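Local atomic coordinates of glycosyltransferase (Rickettsia africae, PDB entry 7MI0), a protein that probably transfers sugar residues from an activated donor to an acceptor, as a two-domain GT-B glycosyltransferase of family 4. Residues N160-H165 with P299-R304; L128-G133 with V156-F161; I292-I297 with I317-G322. One frame throughout, in Å; residues are numbered along the deposited sequence.

Contact 1: residues N160-H165 with P299-R304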
loop_
_atom_site.group_PDB
_atom_site.type_symbol
_atom_site.label_atom_id
_atom_site.label_comp_id
_atom_site.label_asym_id
_atom_site.label_seq_id
_atom_site.Cartn_x
_atom_site.Cartn_y
_atom_site.Cartn_z
ATOM N N ASN A 160 -0.128 -8.428 -9.079
ATOM C CA ASN A 160 -0.352 -9.714 -9.723
ATOM C C ASN A 160 -0.697 -10.789 -8.712
ATOM O O ASN A 160 -1.334 -11.784 -9.072
ATOM C CB ASN A 160 0.866 -10.137 -10.540
ATOM C CG ASN A 160 0.938 -9.430 -11.881
ATOM O OD1 ASN A 160 0.259 -9.816 -12.839
ATOM N ND2 ASN A 160 1.766 -8.391 -11.959
ATOM N N PHE A 161 -0.289 -10.609 -7.459
ATOM C CA PHE A 161 -0.690 -11.530 -6.405
ATOM C C PHE A 161 -2.201 -11.493 -6.198
ATOM O O PHE A 161 -2.844 -12.540 -6.062
ATOM C CB PHE A 161 0.069 -11.172 -5.129
ATOM C CG PHE A 161 -0.326 -11.961 -3.928
ATOM C CD1 PHE A 161 0.025 -13.290 -3.806
ATOM C CD2 PHE A 161 -1.008 -11.353 -2.888
ATOM C CE1 PHE A 161 -0.323 -14.007 -2.683
ATOM C CE2 PHE A 161 -1.356 -12.065 -1.760
ATOM C CZ PHE A 161 -1.011 -13.395 -1.659
ATOM N N VAL A 162 -2.791 -10.297 -6.204
ATOM C CA VAL A 162 -4.242 -10.191 -6.089
ATOM C C VAL A 162 -4.922 -10.706 -7.353
ATOM O O VAL A 162 -5.970 -11.358 -7.286
ATOM C CB VAL A 162 -4.645 -8.738 -5.772
ATOM C CG1 VAL A 162 -6.141 -8.538 -5.935
ATOM C CG2 VAL A 162 -4.219 -8.368 -4.359
ATOM N N LYS A 163 -4.340 -10.428 -8.524
ATOM C CA LYS A 163 -4.923 -10.910 -9.774
ATOM C C LYS A 163 -4.998 -12.430 -9.794
ATOM O O LYS A 163 -5.990 -13.004 -10.259
ATOM C CB LYS A 163 -4.115 -10.402 -10.969
ATOM C CG LYS A 163 -4.581 -10.932 -12.322
ATOM C CD LYS A 163 -3.473 -10.820 -13.365
ATOM C CE LYS A 163 -3.887 -11.389 -14.716
ATOM N NZ LYS A 163 -4.788 -10.477 -15.471
ATOM N N GLN A 164 -3.955 -13.097 -9.292
ATOM C CA GLN A 164 -3.980 -14.555 -9.210
ATOM C C GLN A 164 -5.130 -15.040 -8.339
ATOM O O GLN A 164 -5.844 -15.977 -8.710
ATOM C CB GLN A 164 -2.646 -15.074 -8.679
ATOM C CG GLN A 164 -1.560 -15.091 -9.731
ATOM C CD GLN A 164 -1.974 -15.877 -10.957
ATOM O OE1 GLN A 164 -2.438 -17.017 -10.850
ATOM N NE2 GLN A 164 -1.823 -15.270 -12.130
ATOM N N HIS A 165 -5.327 -14.409 -7.180
ATOM C CA HIS A 165 -6.465 -14.733 -6.325
ATOM C C HIS A 165 -7.783 -14.590 -7.082
ATOM O O HIS A 165 -8.640 -15.479 -7.036
ATOM C CB HIS A 165 -6.439 -13.831 -5.090
ATOM C CG HIS A 165 -7.562 -14.071 -4.133
ATOM N ND1 HIS A 165 -7.730 -15.264 -3.465
ATOM C CD2 HIS A 165 -8.569 -13.264 -3.720
ATOM C CE1 HIS A 165 -8.793 -15.184 -2.685
ATOM N NE2 HIS A 165 -9.321 -13.982 -2.822
ATOM N N PRO A 299 1.092 -13.048 3.799
ATOM C CA PRO A 299 1.278 -12.304 2.550
ATOM C C PRO A 299 0.597 -10.949 2.580
ATOM O O PRO A 299 -0.429 -10.749 3.234
ATOM C CB PRO A 299 0.642 -13.217 1.497
ATOM C CG PRO A 299 -0.369 -14.013 2.264
ATOM C CD PRO A 299 0.227 -14.228 3.623
ATOM N N GLU A 300 1.195 -10.006 1.859
ATOM C CA GLU A 300 0.645 -8.670 1.691
ATOM C C GLU A 300 0.341 -8.442 0.221
ATOM O O GLU A 300 1.085 -8.900 -0.653
ATOM C CB GLU A 300 1.611 -7.602 2.201
ATOM C CG GLU A 300 1.825 -7.644 3.701
ATOM C CD GLU A 300 2.764 -6.562 4.185
ATOM O OE1 GLU A 300 3.980 -6.643 3.891
ATOM O OE2 GLU A 300 2.272 -5.626 4.852
ATOM N N ALA A 301 -0.757 -7.735 -0.046
ATOM C CA ALA A 301 -1.139 -7.461 -1.425
ATOM C C ALA A 301 -0.028 -6.731 -2.169
ATOM O O ALA A 301 0.207 -6.981 -3.356
ATOM C CB ALA A 301 -2.435 -6.652 -1.451
ATOM N N PHE A 302 0.670 -5.829 -1.480
ATOM C CA PHE A 302 1.820 -5.133 -2.036
ATOM C C PHE A 302 2.655 -4.600 -0.880
ATOM O O PHE A 302 2.109 -4.213 0.159
ATOM C CB PHE A 302 1.399 -3.991 -2.967
ATOM C CG PHE A 302 0.769 -2.828 -2.252
ATOM C CD1 PHE A 302 -0.580 -2.840 -1.933
ATOM C CD2 PHE A 302 1.525 -1.718 -1.906
ATOM C CE1 PHE A 302 -1.163 -1.768 -1.282
ATOM C CE2 PHE A 302 0.949 -0.644 -1.254
ATOM C CZ PHE A 302 -0.396 -0.668 -0.941
ATOM N N GLY A 303 3.972 -4.594 -1.064
ATOM C CA GLY A 303 4.861 -4.098 -0.036
ATOM C C GLY A 303 5.152 -2.623 -0.211
ATOM O O GLY A 303 6.101 -2.253 -0.909
ATOM N N ARG A 304 4.334 -1.776 0.419
ATOM C CA ARG A 304 4.482 -0.330 0.274
ATOM C C ARG A 304 5.892 0.124 0.629
ATOM O O ARG A 304 6.529 0.860 -0.134
ATOM C CB ARG A 304 3.460 0.397 1.147
ATOM C CG ARG A 304 3.397 1.888 0.886
ATOM C CD ARG A 304 2.656 2.630 1.978
ATOM N NE ARG A 304 3.529 2.969 3.094
ATOM C CZ ARG A 304 3.553 2.328 4.254
ATOM N NH1 ARG A 304 2.740 1.311 4.500
ATOM N NH2 ARG A 304 4.414 2.718 5.192
#
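Val162 and Ala301 mark the closest backbone approach, CA to CA 6.2 Å, between the first turns of helix 160-168 and the irregular loop that leads from strand 291-294 to Gly303, the N-cap of helix 304-311. The two segments belong to different halves of the GT-B fold, so the helix start and the loop meet at the interface between the two domains. Phe161 supplies most of the helix's share of the contact. With CG anti to the backbone N (chi1 175°), its ring reaches from the helix to the loop, where CZ lies 3.6 Å from Pro299 CB. The ring and the proline meet at a slant. CD2 of the same ring comes to 3.9 Å from Glu300 O and also lies near Ala301 CA. Beside it, the CG2 branch of Val162 meets the Ala301 methyl, CG2 to CB 3.8 Å. The Glu300 carboxylate turns from the helix to a salt bridge with Lys225; the interval from Glu300 to Glu308 fits the EX7E motif of GT4 enzymes. Polar links flank the apolar patch: Ala301 O is bound by Ser159 OG, and Glu326 accepts the backbone N-H groups of Asn160 and Phe161. Since the patch itself rests on nondirectional packing between two domains, it is compatible with the interdomain adjustment known for GT-B enzymes.

Contact 2: residues L128-G133 with V156-F161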
loop_
_atom_site.group_PDB
_atom_site.type_symbol
_atom_site.label_atom_id
_atom_site.label_comp_id
_atom_site.label_asym_id
_atom_site.label_seq_id
_atom_site.Cartn_x
_atom_site.Cartn_y
_atom_site.Cartn_z
ATOM N N LEU A 128 -16.947 0.049 -11.588
ATOM C CA LEU A 128 -15.555 -0.380 -11.542
ATOM C C LEU A 128 -15.199 -0.794 -10.125
ATOM O O LEU A 128 -15.484 -0.062 -9.173
ATOM C CB LEU A 128 -14.610 0.729 -12.013
ATOM C CG LEU A 128 -13.125 0.351 -11.978
ATOM C CD1 LEU A 128 -12.880 -0.921 -12.783
ATOM C CD2 LEU A 128 -12.247 1.489 -12.481
ATOM N N THR A 129 -14.567 -1.960 -9.993
ATOM C CA THR A 129 -14.102 -2.483 -8.714
ATOM C C THR A 129 -12.583 -2.590 -8.724
ATOM O O THR A 129 -11.999 -3.103 -9.689
ATOM C CB THR A 129 -14.710 -3.861 -8.430
ATOM O OG1 THR A 129 -16.133 -3.794 -8.561
ATOM C CG2 THR A 129 -14.349 -4.334 -7.022
ATOM N N THR A 130 -11.950 -2.114 -7.654
ATOM C CA THR A 130 -10.535 -2.352 -7.400
ATOM C C THR A 130 -10.405 -3.189 -6.137
ATOM O O THR A 130 -11.006 -2.861 -5.108
ATOM C CB THR A 130 -9.755 -1.042 -7.240
ATOM O OG1 THR A 130 -9.906 -0.240 -8.418
ATOM C CG2 THR A 130 -8.274 -1.330 -7.021
ATOM N N PHE A 131 -9.629 -4.267 -6.219
ATOM C CA PHE A 131 -9.363 -5.148 -5.084
ATOM C C PHE A 131 -8.004 -4.775 -4.500
ATOM O O PHE A 131 -6.968 -5.034 -5.117
ATOM C CB PHE A 131 -9.401 -6.614 -5.517
ATOM C CG PHE A 131 -10.740 -7.054 -6.073
ATOM C CD1 PHE A 131 -11.027 -6.921 -7.425
ATOM C CD2 PHE A 131 -11.708 -7.598 -5.242
ATOM C CE1 PHE A 131 -12.257 -7.319 -7.932
ATOM C CE2 PHE A 131 -12.929 -8.000 -5.746
ATOM C CZ PHE A 131 -13.206 -7.859 -7.091
ATOM N N HIS A 132 -8.010 -4.151 -3.323
ATOM C CA HIS A 132 -6.779 -3.758 -2.642
ATOM C C HIS A 132 -6.212 -4.867 -1.764
ATOM O O HIS A 132 -5.265 -4.624 -1.008
ATOM C CB HIS A 132 -7.013 -2.511 -1.782
ATOM C CG HIS A 132 -7.306 -1.274 -2.569
ATOM N ND1 HIS A 132 -6.447 -0.199 -2.611
ATOM C CD2 HIS A 132 -8.369 -0.936 -3.335
ATOM C CE1 HIS A 132 -6.966 0.747 -3.373
ATOM N NE2 HIS A 132 -8.132 0.324 -3.826
ATOM N N GLY A 133 -6.776 -6.065 -1.826
ATOM C CA GLY A 133 -6.294 -7.123 -0.963
ATOM C C GLY A 133 -6.951 -8.431 -1.327
ATOM O O GLY A 133 -7.786 -8.503 -2.233
ATOM N N VAL A 156 -10.016 -4.178 -11.151
ATOM C CA VAL A 156 -8.618 -3.780 -11.012
ATOM C C VAL A 156 -8.013 -4.518 -9.828
ATOM O O VAL A 156 -8.584 -4.521 -8.733
ATOM C CB VAL A 156 -8.468 -2.255 -10.843
ATOM C CG1 VAL A 156 -7.067 -1.903 -10.410
ATOM C CG2 VAL A 156 -8.798 -1.543 -12.136
ATOM N N ALA A 157 -6.861 -5.143 -10.051
ATOM C CA ALA A 157 -6.059 -5.731 -8.992
ATOM C C ALA A 157 -4.819 -4.874 -8.769
ATOM O O ALA A 157 -4.141 -4.488 -9.726
ATOM C CB ALA A 157 -5.657 -7.167 -9.339
ATOM N N VAL A 158 -4.531 -4.572 -7.498
ATOM C CA VAL A 158 -3.388 -3.731 -7.148
ATOM C C VAL A 158 -2.064 -4.464 -7.261
ATOM O O VAL A 158 -1.013 -3.852 -7.024
ATOM C CB VAL A 158 -3.480 -3.185 -5.711
ATOM C CG1 VAL A 158 -4.787 -2.438 -5.489
ATOM C CG2 VAL A 158 -3.315 -4.318 -4.712
ATOM N N SER A 159 -2.078 -5.752 -7.601
ATOM C CA SER A 159 -0.850 -6.512 -7.799
ATOM C C SER A 159 -1.175 -7.756 -8.608
ATOM O O SER A 159 -2.341 -8.104 -8.810
ATOM C CB SER A 159 -0.196 -6.879 -6.462
ATOM O OG SER A 159 -1.056 -7.665 -5.646
ATOM N N ASN A 160 -0.128 -8.428 -9.079
ATOM C CA ASN A 160 -0.352 -9.714 -9.723
ATOM C C ASN A 160 -0.697 -10.789 -8.712
ATOM O O ASN A 160 -1.334 -11.784 -9.072
ATOM C CB ASN A 160 0.866 -10.137 -10.540
ATOM C CG ASN A 160 0.938 -9.430 -11.881
ATOM O OD1 ASN A 160 0.259 -9.816 -12.839
ATOM N ND2 ASN A 160 1.766 -8.391 -11.959
ATOM N N PHE A 161 -0.289 -10.609 -7.459
ATOM C CA PHE A 161 -0.690 -11.530 -6.405
ATOM C C PHE A 161 -2.201 -11.493 -6.198
ATOM O O PHE A 161 -2.844 -12.540 -6.062
ATOM C CB PHE A 161 0.069 -11.172 -5.129
ATOM C CG PHE A 161 -0.326 -11.961 -3.928
ATOM C CD1 PHE A 161 0.025 -13.290 -3.806
ATOM C CD2 PHE A 161 -1.008 -11.353 -2.888
ATOM C CE1 PHE A 161 -0.323 -14.007 -2.683
ATOM C CE2 PHE A 161 -1.356 -12.065 -1.760
ATOM C CZ PHE A 161 -1.011 -13.395 -1.659
#
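Thr130 and Val156 are bridge partners in a beta-alpha-beta unit of the N-terminal domain, in which strand 126-131 is followed by helix 139-149 and the neighbouring parallel strand 154-157. Val156 is gripped through both backbone polar groups: its N donates to Thr129 O at 2.7 Å, and its O accepts from Phe131 N at 2.7 Å. A weak third bond, Val158 N to Phe131 O at 3.4 Å, carries the ladder just past the strand end. Thr130 and Val156 send their side chains to the same face of the sheet, side by side. Val156 CG1, anti to its own N (chi1 168°), lies 3.6 Å from Thr130 CG2, while Val156 CB packs on Thr130 OG1, a hydroxyl hydrogen-bonded to His106. Val156 CG2 extends the apolar patch to Leu128 CD1 at 4.2 Å. The crossover places these strands at adjacent positions in the parallel Rossmann-like sheet, and the loops at their C-terminal ends border the interdomain cleft. There Val158 CG1 sits over one face of the His132 imidazole, 4.2 Å from its centroid, in a CH-pi contact. The valine and histidine cross nearly at right angles, and His132 NE2 is hydrogen-bonded to Arg108. Phe131 and Ala157 point to the opposite face, where both side chains touch Val162.

Contact 3: residues I292-I297 with I317-G322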
loop_
_atom_site.group_PDB
_atom_site.type_symbol
_atom_site.label_atom_id
_atom_site.label_comp_id
_atom_site.label_asym_id
_atom_site.label_seq_id
_atom_site.Cartn_x
_atom_site.Cartn_y
_atom_site.Cartn_z
ATOM N N ILE A 292 16.560 -1.494 4.492
ATOM C CA ILE A 292 15.136 -1.476 4.822
ATOM C C ILE A 292 14.626 -2.909 4.874
ATOM O O ILE A 292 15.018 -3.743 4.051
ATOM C CB ILE A 292 14.323 -0.653 3.805
ATOM C CG1 ILE A 292 14.989 0.696 3.550
ATOM C CG2 ILE A 292 12.915 -0.433 4.318
ATOM C CD1 ILE A 292 15.061 1.571 4.771
ATOM N N ILE A 293 13.735 -3.192 5.826
ATOM C CA ILE A 293 13.297 -4.557 6.103
ATOM C C ILE A 293 11.779 -4.641 6.008
ATOM O O ILE A 293 11.065 -3.892 6.686
ATOM C CB ILE A 293 13.757 -5.044 7.487
ATOM C CG1 ILE A 293 15.283 -4.996 7.605
ATOM C CG2 ILE A 293 13.235 -6.451 7.748
ATOM C CD1 ILE A 293 16.010 -5.983 6.720
ATOM N N SER A 294 11.291 -5.556 5.173
ATOM C CA SER A 294 9.938 -6.087 5.269
ATOM C C SER A 294 10.059 -7.565 5.591
ATOM O O SER A 294 10.635 -8.329 4.809
ATOM C CB SER A 294 9.147 -5.892 3.979
ATOM O OG SER A 294 8.062 -6.808 3.933
ATOM N N ALA A 295 9.528 -7.965 6.739
ATOM C CA ALA A 295 9.713 -9.318 7.243
ATOM C C ALA A 295 8.382 -10.023 7.466
ATOM O O ALA A 295 8.290 -10.928 8.296
ATOM C CB ALA A 295 10.529 -9.298 8.532
ATOM N N SER A 296 7.348 -9.618 6.731
ATOM C CA SER A 296 6.009 -10.143 6.968
ATOM C C SER A 296 5.976 -11.645 6.732
ATOM O O SER A 296 6.518 -12.146 5.741
ATOM C CB SER A 296 4.998 -9.442 6.061
ATOM O OG SER A 296 5.108 -8.034 6.166
ATOM N N ILE A 297 5.346 -12.371 7.657
ATOM C CA ILE A 297 5.231 -13.818 7.548
ATOM C C ILE A 297 3.872 -14.252 7.025
ATOM O O ILE A 297 3.653 -15.451 6.809
ATOM C CB ILE A 297 5.531 -14.493 8.897
ATOM C CG1 ILE A 297 4.537 -14.027 9.959
ATOM C CG2 ILE A 297 6.943 -14.170 9.332
ATOM C CD1 ILE A 297 4.864 -14.513 11.347
ATOM N N ILE A 317 15.410 -5.538 1.727
ATOM C CA ILE A 317 15.278 -6.959 2.021
ATOM C C ILE A 317 13.817 -7.224 2.368
ATOM O O ILE A 317 13.298 -6.667 3.344
ATOM C CB ILE A 317 16.204 -7.379 3.172
ATOM C CG1 ILE A 317 17.662 -7.100 2.822
ATOM C CG2 ILE A 317 16.009 -8.834 3.511
ATOM C CD1 ILE A 317 18.627 -7.532 3.906
ATOM N N ALA A 318 13.151 -8.068 1.573
ATOM C CA ALA A 318 11.735 -8.364 1.764
ATOM C C ALA A 318 11.489 -9.865 1.749
ATOM O O ALA A 318 12.182 -10.623 1.059
ATOM C CB ALA A 318 10.871 -7.706 0.689
ATOM N N THR A 319 10.486 -10.288 2.517
ATOM C CA THR A 319 10.096 -11.691 2.532
ATOM C C THR A 319 9.386 -12.052 1.238
ATOM O O THR A 319 8.566 -11.288 0.725
ATOM C CB THR A 319 9.185 -11.991 3.719
ATOM O OG1 THR A 319 8.210 -10.949 3.853
ATOM C CG2 THR A 319 9.992 -12.091 4.990
ATOM N N ASN A 320 9.714 -13.228 0.708
ATOM C CA ASN A 320 9.186 -13.678 -0.577
ATOM C C ASN A 320 7.784 -14.237 -0.359
ATOM O O ASN A 320 7.556 -15.447 -0.301
ATOM C CB ASN A 320 10.115 -14.708 -1.200
ATOM C CG ASN A 320 9.599 -15.225 -2.519
ATOM O OD1 ASN A 320 8.667 -14.658 -3.096
ATOM N ND2 ASN A 320 10.197 -16.306 -3.008
ATOM N N ILE A 321 6.821 -13.328 -0.247
ATOM C CA ILE A 321 5.464 -13.723 0.111
ATOM C C ILE A 321 4.481 -12.630 -0.290
ATOM O O ILE A 321 4.713 -11.440 -0.045
ATOM C CB ILE A 321 5.382 -14.050 1.615
ATOM C CG1 ILE A 321 3.997 -14.558 1.987
ATOM C CG2 ILE A 321 5.748 -12.840 2.467
ATOM C CD1 ILE A 321 3.858 -14.843 3.461
ATOM N N GLY A 322 3.381 -13.026 -0.927
ATOM C CA GLY A 322 2.418 -12.046 -1.374
ATOM C C GLY A 322 3.000 -11.156 -2.454
ATOM O O GLY A 322 3.912 -11.535 -3.196
#
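Thr319 turns its OG1 between its own backbone N and carbonyl carbon (chi1 44°), which carries the hydroxyl across to Ser296 O. The resulting hydrogen bond, donated by Thr319 OG1 over 2.8 Å, lies in the carbonyl plane and uses a lone pair of the oxygen, with a C=O...donor angle of 129°. Thr319 CG2, on the other branch, packs against Ala295 CA at 3.6 Å and also borders Ser296 O. Ile321, with CG1 anti to its N, packs its CG2 near Ser296 O and its CD1 against the Ile297 carbonyl. Upstream, the chains run as neighbouring strands of the parallel Rossmann-like sheet in the C-terminal domain, 4.8 Å apart between the axes of 292-294 and 317-319. They are the two strands of a beta-alpha-beta crossover through helix 304-311. Ile317 is bonded through both its backbone N and its O: the N donates to Ile292 O at 3.0 Å and the O accepts from Ser294 N at 2.9 Å. The next bond, Thr319 N to Ser294 O, is weak and bent to 132°, and beyond it the threonine hydroxyl bonds to Ser296 O, where the partner chain has left strand geometry. On one face Ile293 and Ile317 lie side by side, Ile293 CD1 resting 3.8 Å from Ile317 CB, with Ile317 covered by residues of helix 342-355, among them Leu345 and Ile349. On the other face Ser294 CB meets Ala318 CB, and Ala318 touches Ile328.

Contacts 2 and 3 are buried parallel strand pairs, one in each Rossmann-like domain, whereas contact 1 lies at the surface where the domains meet. Both strand pairs depend on backbone ladders that weaken at their C-terminal ends, but contact 3 adds a side-chain-to-backbone bond there and contact 2 a CH-pi contact. Contact 1 has apolar packing alone between its segments. It shares Asn160 and Phe161 with contact 2, and Ala301 CB of contact 1 packs on His132 O of contact 2. Toward contact 3, Pro299 and Phe161 of contact 1 both pack on Gly322, so the segments just past the strand ends, including the start of helix 160-168, come together at the domain interface.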